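Local coordinates for phage-like element PBSX protein XepA (Bacillus subtilis, PDB 6IA5) that is of unknown function, does not seem to take part in host cell lysis, and assembles as a pentamer of all-beta subunits, at residues T81-E86 against R122-N127; A187-A192 against I260-S265; V203-T208 against G269-K274. All blocks are in the same frame, centred on the assembly; numbering follows the deposited sequence.

Contact 1 (T81-E86 against R122-N127); sequences TLFIEE and RYVNGN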
loop_
_atom_site.group_PDB
_atom_site.type_symbol
_atom_site.label_atom_id
_atom_site.label_comp_id
_atom_site.label_asym_id
_atom_site.label_seq_id
_atom_site.Cartn_x
_atom_site.Cartn_y
_atom_site.Cartn_z
ATOM N N THR E 81 -29.671 23.550 10.522
ATOM C CA THR E 81 -28.415 23.381 9.808
ATOM C C THR E 81 -27.275 23.859 10.693
ATOM O O THR E 81 -27.356 24.943 11.262
ATOM C CB THR E 81 -28.405 24.182 8.505
ATOM O OG1 THR E 81 -29.618 23.849 7.837
ATOM C CG2 THR E 81 -27.256 23.819 7.588
ATOM N N LEU E 82 -26.230 23.022 10.811
ATOM C CA LEU E 82 -25.014 23.411 11.523
ATOM C C LEU E 82 -23.917 23.780 10.518
ATOM O O LEU E 82 -23.666 23.041 9.576
ATOM C CB LEU E 82 -24.568 22.251 12.427
ATOM C CG LEU E 82 -23.212 22.445 13.116
ATOM C CD1 LEU E 82 -23.256 23.668 14.033
ATOM C CD2 LEU E 82 -22.825 21.189 13.887
ATOM N N PHE E 83 -23.281 24.930 10.741
ATOM C CA PHE E 83 -22.175 25.408 9.925
ATOM C C PHE E 83 -20.926 25.482 10.794
ATOM O O PHE E 83 -20.985 25.946 11.929
ATOM C CB PHE E 83 -22.455 26.833 9.408
ATOM C CG PHE E 83 -23.660 26.922 8.501
ATOM C CD1 PHE E 83 -23.579 26.579 7.159
ATOM C CD2 PHE E 83 -24.898 27.299 9.006
ATOM C CE1 PHE E 83 -24.705 26.607 6.346
ATOM C CE2 PHE E 83 -26.014 27.355 8.184
ATOM C CZ PHE E 83 -25.912 27.011 6.852
ATOM N N ILE E 84 -19.799 25.030 10.235
ATOM C CA ILE E 84 -18.495 25.266 10.824
ATOM C C ILE E 84 -17.822 26.314 9.957
ATOM O O ILE E 84 -17.707 26.131 8.743
ATOM C CB ILE E 84 -17.633 23.982 10.915
ATOM C CG1 ILE E 84 -18.312 22.899 11.762
ATOM C CG2 ILE E 84 -16.242 24.327 11.447
ATOM C CD1 ILE E 84 -17.465 21.616 11.911
ATOM N N GLU E 85 -17.364 27.401 10.589
ATOM C CA GLU E 85 -16.893 28.531 9.802
ATOM C C GLU E 85 -15.555 29.030 10.333
ATOM O O GLU E 85 -15.213 28.809 11.495
ATOM C CB GLU E 85 -17.955 29.632 9.836
ATOM C CG GLU E 85 -19.327 29.095 9.477
ATOM C CD GLU E 85 -20.361 30.157 9.169
ATOM O OE1 GLU E 85 -20.606 31.001 10.066
ATOM O OE2 GLU E 85 -20.878 30.163 8.047
ATOM N N GLU E 86 -14.825 29.735 9.467
ATOM C CA GLU E 86 -13.490 30.200 9.790
ATOM C C GLU E 86 -13.328 31.655 9.351
ATOM O O GLU E 86 -14.012 32.123 8.431
ATOM C CB GLU E 86 -12.467 29.341 9.053
ATOM C CG GLU E 86 -12.406 27.904 9.555
ATOM C CD GLU E 86 -11.286 27.128 8.886
ATOM O OE1 GLU E 86 -10.088 27.528 9.088
ATOM O OE2 GLU E 86 -11.620 26.166 8.131
ATOM N N ARG E 122 -22.034 27.988 13.780
ATOM C CA ARG E 122 -23.241 28.778 13.605
ATOM C C ARG E 122 -24.352 27.799 13.245
ATOM O O ARG E 122 -24.233 27.042 12.284
ATOM C CB ARG E 122 -23.016 29.870 12.546
ATOM C CG ARG E 122 -24.222 30.768 12.290
ATOM C CD ARG E 122 -23.916 31.926 11.337
ATOM N NE ARG E 122 -23.470 31.473 10.022
ATOM C CZ ARG E 122 -24.260 31.083 9.019
ATOM N NH1 ARG E 122 -25.578 31.169 9.121
ATOM N NH2 ARG E 122 -23.737 30.577 7.915
ATOM N N TYR E 123 -25.420 27.794 14.046
ATOM C CA TYR E 123 -26.528 26.881 13.838
ATOM C C TYR E 123 -27.776 27.695 13.483
ATOM O O TYR E 123 -28.162 28.569 14.253
ATOM C CB TYR E 123 -26.792 26.076 15.111
ATOM C CG TYR E 123 -27.831 25.006 14.907
ATOM C CD1 TYR E 123 -29.189 25.303 14.939
ATOM C CD2 TYR E 123 -27.454 23.699 14.636
ATOM C CE1 TYR E 123 -30.144 24.321 14.721
ATOM C CE2 TYR E 123 -28.396 22.705 14.407
ATOM C CZ TYR E 123 -29.748 23.021 14.453
ATOM O OH TYR E 123 -30.692 22.057 14.221
ATOM N N VAL E 124 -28.395 27.396 12.331
ATOM C CA VAL E 124 -29.608 28.090 11.911
ATOM C C VAL E 124 -30.796 27.139 12.033
ATOM O O VAL E 124 -30.846 26.121 11.340
ATOM C CB VAL E 124 -29.492 28.651 10.481
ATOM C CG1 VAL E 124 -30.767 29.380 10.048
ATOM C CG2 VAL E 124 -28.271 29.554 10.314
ATOM N N ASN E 125 -31.751 27.476 12.914
ATOM C CA ASN E 125 -32.954 26.663 13.090
ATOM C C ASN E 125 -33.845 26.802 11.852
ATOM O O ASN E 125 -33.853 27.862 11.226
ATOM C CB ASN E 125 -33.718 27.053 14.361
ATOM C CG ASN E 125 -34.897 26.153 14.659
ATOM O OD1 ASN E 125 -34.873 24.965 14.346
ATOM N ND2 ASN E 125 -35.933 26.711 15.268
ATOM N N GLY E 126 -34.561 25.729 11.494
ATOM C CA GLY E 126 -35.472 25.747 10.359
ATOM C C GLY E 126 -36.789 26.460 10.709
ATOM O O GLY E 126 -36.842 27.252 11.656
ATOM N N ASN E 127 -37.859 26.120 9.984
ATOM C CA ASN E 127 -39.121 26.855 10.029
ATOM C C ASN E 127 -39.992 26.524 11.251
ATOM O O ASN E 127 -41.079 27.073 11.378
ATOM C CB ASN E 127 -39.892 26.716 8.711
ATOM C CG ASN E 127 -40.298 25.290 8.397
ATOM O OD1 ASN E 127 -40.426 24.443 9.282
ATOM N ND2 ASN E 127 -40.501 25.005 7.125
HETATM O O HOH W 1 -31.600 25.663 8.986
#

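Contact 2 (A187-A192 against I260-S265); sequences ASEGAA and IMEIIS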
loop_
_atom_site.group_PDB
_atom_site.type_symbol
_atom_site.label_atom_id
_atom_site.label_comp_id
_atom_site.label_asym_id
_atom_site.label_seq_id
_atom_site.Cartn_x
_atom_site.Cartn_y
_atom_site.Cartn_z
ATOM N N ALA E 187 22.005 14.828 -47.718
ATOM C CA ALA E 187 22.133 13.465 -47.219
ATOM C C ALA E 187 22.772 13.482 -45.837
ATOM O O ALA E 187 23.718 14.225 -45.603
ATOM C CB ALA E 187 22.965 12.650 -48.173
ATOM N N SER E 188 22.235 12.670 -44.925
ATOM C CA SER E 188 22.883 12.387 -43.657
ATOM C C SER E 188 22.121 11.290 -42.927
ATOM O O SER E 188 21.009 10.951 -43.309
ATOM C CB SER E 188 23.058 13.623 -42.793
ATOM O OG SER E 188 21.895 13.928 -42.043
ATOM N N GLU E 189 22.729 10.772 -41.859
ATOM C CA GLU E 189 22.095 9.746 -41.061
ATOM C C GLU E 189 20.935 10.321 -40.258
ATOM O O GLU E 189 19.953 9.616 -40.030
ATOM C CB GLU E 189 23.115 9.063 -40.164
ATOM C CG GLU E 189 23.973 8.120 -40.958
ATOM C CD GLU E 189 24.905 7.265 -40.134
ATOM O OE1 GLU E 189 25.791 6.635 -40.732
ATOM O OE2 GLU E 189 24.727 7.238 -38.905
ATOM N N GLY E 190 21.052 11.588 -39.848
ATOM C CA GLY E 190 20.053 12.212 -38.993
ATOM C C GLY E 190 20.180 11.697 -37.560
ATOM O O GLY E 190 21.164 11.049 -37.240
ATOM N N ALA E 191 19.178 11.966 -36.714
ATOM C CA ALA E 191 19.235 11.559 -35.322
ATOM C C ALA E 191 18.824 10.086 -35.170
ATOM O O ALA E 191 17.985 9.581 -35.918
ATOM C CB ALA E 191 18.356 12.467 -34.496
ATOM N N ALA E 192 19.416 9.423 -34.169
ATOM C CA ALA E 192 19.215 8.013 -33.876
ATOM C C ALA E 192 18.202 7.871 -32.750
ATOM O O ALA E 192 18.400 8.398 -31.661
ATOM C CB ALA E 192 20.525 7.370 -33.499
ATOM N N ILE E 260 17.893 4.213 -37.078
ATOM C CA ILE E 260 18.341 5.345 -37.870
ATOM C C ILE E 260 17.621 5.279 -39.218
ATOM O O ILE E 260 17.540 4.216 -39.842
ATOM C CB ILE E 260 19.872 5.291 -38.031
ATOM C CG1 ILE E 260 20.576 5.541 -36.690
ATOM C CG2 ILE E 260 20.328 6.273 -39.090
ATOM C CD1 ILE E 260 22.054 5.196 -36.685
ATOM N N MET E 261 17.101 6.433 -39.648
ATOM C CA MET E 261 16.480 6.570 -40.954
ATOM C C MET E 261 17.351 7.509 -41.774
ATOM O O MET E 261 17.203 8.725 -41.681
ATOM C CB MET E 261 15.085 7.180 -40.785
ATOM C CG MET E 261 14.153 6.284 -39.962
ATOM S SD MET E 261 13.578 4.947 -41.028
ATOM C CE MET E 261 13.770 3.528 -39.942
ATOM N N GLU E 262 18.259 6.938 -42.570
ATOM C CA GLU E 262 19.295 7.720 -43.216
ATOM C C GLU E 262 18.790 8.241 -44.560
ATOM O O GLU E 262 18.296 7.475 -45.399
ATOM C CB GLU E 262 20.553 6.865 -43.397
ATOM C CG GLU E 262 21.594 7.483 -44.313
ATOM C CD GLU E 262 22.904 6.710 -44.415
ATOM O OE1 GLU E 262 22.954 5.543 -43.990
ATOM O OE2 GLU E 262 23.894 7.275 -44.885
ATOM N N ILE E 263 18.947 9.553 -44.781
ATOM C CA ILE E 263 18.746 10.075 -46.118
ATOM C C ILE E 263 20.026 9.830 -46.913
ATOM O O ILE E 263 21.055 10.432 -46.619
ATOM C CB ILE E 263 18.310 11.552 -46.096
ATOM C CG1 ILE E 263 16.969 11.717 -45.377
ATOM C CG2 ILE E 263 18.243 12.096 -47.513
ATOM C CD1 ILE E 263 16.589 13.139 -45.074
ATOM N N ILE E 264 19.930 8.914 -47.884
ATOM C CA ILE E 264 21.029 8.468 -48.726
ATOM C C ILE E 264 21.290 9.548 -49.770
ATOM O O ILE E 264 22.437 9.854 -50.096
ATOM C CB ILE E 264 20.698 7.110 -49.391
ATOM C CG1 ILE E 264 20.665 5.975 -48.369
ATOM C CG2 ILE E 264 21.669 6.788 -50.529
ATOM C CD1 ILE E 264 21.983 5.783 -47.629
ATOM N N SER E 265 20.199 10.101 -50.306
ATOM C CA SER E 265 20.282 11.165 -51.287
ATOM C C SER E 265 18.985 11.966 -51.271
ATOM O O SER E 265 17.936 11.463 -50.873
ATOM C CB SER E 265 20.575 10.621 -52.647
ATOM O OG SER E 265 19.486 9.839 -53.092
HETATM O O HOH W 2 17.935 8.946 -38.701
#

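Contact 3 (V203-T208 against G269-K274); sequences VEVYGT and GTLSVK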
loop_
_atom_site.group_PDB
_atom_site.type_symbol
_atom_site.label_atom_id
_atom_site.label_comp_id
_atom_site.label_asym_id
_atom_site.label_seq_id
_atom_site.Cartn_x
_atom_site.Cartn_y
_atom_site.Cartn_z
ATOM N N VAL E 203 7.009 5.241 -38.897
ATOM C CA VAL E 203 7.837 6.322 -39.416
ATOM C C VAL E 203 7.138 6.942 -40.621
ATOM O O VAL E 203 6.816 6.234 -41.574
ATOM C CB VAL E 203 9.242 5.853 -39.843
ATOM C CG1 VAL E 203 10.049 7.008 -40.444
ATOM C CG2 VAL E 203 10.033 5.213 -38.720
ATOM N N GLU E 204 6.965 8.269 -40.582
ATOM C CA GLU E 204 6.419 9.015 -41.704
ATOM C C GLU E 204 7.540 9.746 -42.443
ATOM O O GLU E 204 8.405 10.361 -41.827
ATOM C CB GLU E 204 5.356 10.011 -41.223
ATOM C CG GLU E 204 4.465 10.456 -42.376
ATOM C CD GLU E 204 3.466 11.566 -42.106
ATOM O OE1 GLU E 204 3.179 11.816 -40.903
ATOM O OE2 GLU E 204 2.981 12.173 -43.101
ATOM N N VAL E 205 7.504 9.672 -43.777
ATOM C CA VAL E 205 8.440 10.333 -44.680
ATOM C C VAL E 205 7.622 11.330 -45.503
ATOM O O VAL E 205 6.650 10.948 -46.157
ATOM C CB VAL E 205 9.146 9.313 -45.598
ATOM C CG1 VAL E 205 10.111 10.001 -46.570
ATOM C CG2 VAL E 205 9.848 8.212 -44.796
ATOM N N TYR E 206 8.003 12.615 -45.456
ATOM C CA TYR E 206 7.213 13.643 -46.116
ATOM C C TYR E 206 8.058 14.892 -46.361
ATOM O O TYR E 206 8.967 15.196 -45.591
ATOM C CB TYR E 206 5.965 13.988 -45.292
ATOM C CG TYR E 206 6.263 14.530 -43.918
ATOM C CD1 TYR E 206 6.559 13.673 -42.868
ATOM C CD2 TYR E 206 6.228 15.891 -43.652
ATOM C CE1 TYR E 206 6.838 14.153 -41.596
ATOM C CE2 TYR E 206 6.481 16.387 -42.375
ATOM C CZ TYR E 206 6.796 15.513 -41.348
ATOM O OH TYR E 206 7.070 15.957 -40.085
ATOM N N GLY E 207 7.718 15.614 -47.437
ATOM C CA GLY E 207 8.282 16.921 -47.719
ATOM C C GLY E 207 8.219 17.271 -49.206
ATOM O O GLY E 207 7.524 16.614 -49.972
ATOM N N THR E 208 9.010 18.277 -49.602
ATOM C CA THR E 208 8.978 18.826 -50.951
ATOM C C THR E 208 10.005 18.149 -51.858
ATOM O O THR E 208 9.905 18.292 -53.075
ATOM C CB THR E 208 9.244 20.340 -50.958
ATOM O OG1 THR E 208 10.458 20.529 -50.237
ATOM C CG2 THR E 208 8.165 21.150 -50.269
ATOM N N GLY E 269 14.416 20.050 -53.007
ATOM C CA GLY E 269 13.516 20.296 -51.891
ATOM C C GLY E 269 14.047 19.677 -50.602
ATOM O O GLY E 269 15.209 19.289 -50.526
ATOM N N THR E 270 13.182 19.599 -49.591
ATOM C CA THR E 270 13.597 19.091 -48.295
ATOM C C THR E 270 12.722 17.890 -47.906
ATOM O O THR E 270 11.688 17.614 -48.532
ATOM C CB THR E 270 13.576 20.206 -47.245
ATOM O OG1 THR E 270 12.217 20.631 -47.210
ATOM C CG2 THR E 270 14.484 21.375 -47.576
ATOM N N LEU E 271 13.151 17.186 -46.857
ATOM C CA LEU E 271 12.466 15.980 -46.410
ATOM C C LEU E 271 12.491 15.920 -44.888
ATOM O O LEU E 271 13.526 16.158 -44.279
ATOM C CB LEU E 271 13.132 14.750 -47.041
ATOM C CG LEU E 271 12.315 13.454 -46.997
ATOM C CD1 LEU E 271 11.165 13.509 -47.999
ATOM C CD2 LEU E 271 13.187 12.244 -47.291
ATOM N N SER E 272 11.331 15.638 -44.302
ATOM C CA SER E 272 11.234 15.332 -42.885
ATOM C C SER E 272 10.992 13.831 -42.716
ATOM O O SER E 272 10.307 13.210 -43.525
ATOM C CB SER E 272 10.128 16.127 -42.240
ATOM O OG SER E 272 10.416 17.521 -42.278
ATOM N N VAL E 273 11.572 13.265 -41.658
ATOM C CA VAL E 273 11.386 11.870 -41.291
ATOM C C VAL E 273 11.163 11.821 -39.786
ATOM O O VAL E 273 12.065 12.127 -39.009
ATOM C CB VAL E 273 12.580 10.991 -41.712
ATOM C CG1 VAL E 273 12.287 9.526 -41.385
ATOM C CG2 VAL E 273 12.923 11.140 -43.196
ATOM N N LYS E 274 9.941 11.464 -39.395
ATOM C CA LYS E 274 9.567 11.498 -37.992
ATOM C C LYS E 274 8.712 10.278 -37.699
ATOM O O LYS E 274 8.002 9.804 -38.586
ATOM C CB LYS E 274 8.742 12.754 -37.690
ATOM C CG LYS E 274 9.479 14.050 -37.979
ATOM C CD LYS E 274 8.789 15.265 -37.421
ATOM C CE LYS E 274 9.510 16.540 -37.815
ATOM N NZ LYS E 274 8.712 17.712 -37.385
HETATM O O HOH W 3 9.142 18.021 -44.656
HETATM O O HOH W 4 10.140 19.361 -47.009
#

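Contact 1 (T81-E86 against R122-N127)
Strand residues T81-E86 and R122-N125 run antiparallel, their axes 4.7 Å apart at closest approach and 159° apart in direction. T81 with V124 and F83 with R122 are hydrogen-bonded pairs; L82 with Y123 between them is a non-hydrogen-bonded pair. The R122 guanidinium lies flat on one face of the F83 ring, the planes 14° apart, in an off-centre cation-pi stack with R122 NH2 3.6 Å from F83 CD2. The same group grips E85 side-on: R122 NE bonds E85 OE1 and R122 NH2 bonds E85 OE2, both at 2.9 Å. Both oxygens lie close to the guanidinium plane, but the nitrogens meet them from above the carboxylate plane. R122 bends at chi3 (60°), which turns the guanidinium back over F83. V124 CG2 touches the edge of that ring at F83 CE2, 3.8 Å away. On the other face, the Y123 ring lies over T81 O and touches L82 CB. E85 OE1 also forms a salt bridge with R120, and E85 OE2 a hydrogen bond with T95 OG1. The two strands are the central pair of a four-stranded antiparallel sheet, between strands 53-60 and 94-101. Y123 and L82 face the second four-stranded sheet of this beta sandwich, where Y123 meets F133.

Contact 2 (A187-A192 against I260-S265)
Loop A187-A192 runs antiparallel to strand I260-S265, their end-to-end directions 176° apart, and only S188 and I263 form a beta bridge. I263 N bonds S188 O at 2.9 Å; the return bond from S188 N to I263 O is weak and bent. Beyond S188 the loop no longer pairs directly with the strand. A water lies between the two backbones: it accepts from M261 N and is close to E189 O and A191 O. I260 packs against this part of the loop with separate branches. Its CG1 meets A192 CB at 3.7 Å, and its CG2 lies 3.5 Å from E189 O. With CG1 anti to the carbonyl carbon (chi1 -68°), the I260 chain reaches on to CD1, 4.0 Å from E189 OE2. E189 and E262 have extended chains that meet obliquely. E189 CG lies 3.9 Å from E262 CD, and the carboxylate planes are 59° apart. Their OE1 atoms are 4.5 Å apart, a closeness of like charges that other partners probably ease: E189 OE1 forms a salt bridge with K225, and E262 OE1 takes a hydrogen bond from W217 NE1. At the other end, A187 CB rests against I263 O and I264 O. The loop joins strands 181-184 and 193-194 and lies along one edge of strand 258-267. The other edge pairs with strand 211-219, while I263 packs on H181 and A184.

Contact 3 (V203-T208 against G269-K274)
The Y206 ring lies over the side chain of S272, its cross-strand partner. S272 CB sits over one face, 3.8 Å from the ring centroid and 23° off the normal, a CH-pi contact. The ring gets there because Y206 CG stands between the backbone N and the carbonyl carbon (chi1 61°), folding the ring across the neighbouring strand. K274 comes to the edge of the same ring, its extended chain passing the phenol: K274 CD is 3.2 Å from Y206 OH. The K274 amine goes on to a salt bridge with E182. S272 OG bonds N183 N, and a water links it to Y206 O. These residues belong to an antiparallel strand pair of the C-terminal sheet, with E204-K274 and Y206-S272 as hydrogen-bonded pairs and V205-V273 as a non-hydrogen-bonded pair. The opposite face is apolar. There V203 CG1 presses on V273 CG1 at a tight 3.5 Å, and V205 CG1 meets L271 CD2 at 3.9 Å. Further along, T208 OG1 takes a nearly straight hydrogen bond from T270 N, 2.9 Å long and 172° at the hydrogen. On the polar face, E204 OE2 bonds S222 OG of the second subunit, whose V221 also packs on K274.

Contact 1 lies in the N-terminal part of the chain; contacts 2 and 3 lie on the opposite side of its centre. The centres of contacts 1 and 2 are about 73 Å apart. Contacts 2 and 3 are neighbours, their centres about 11 Å apart, and reach one sheet through the successive strands 258-267 and 271-278. M261 packs on V203 and V273, and I263 on L271. All three contacts are partly buried. Contacts 1 and 3 are regular strand pairs, each with a largely apolar face turned inward, whereas contact 2 is a loop on a strand edge with a single beta bridge. Ion pairing within the contact marks contact 1. Contact 3 alone touches another subunit.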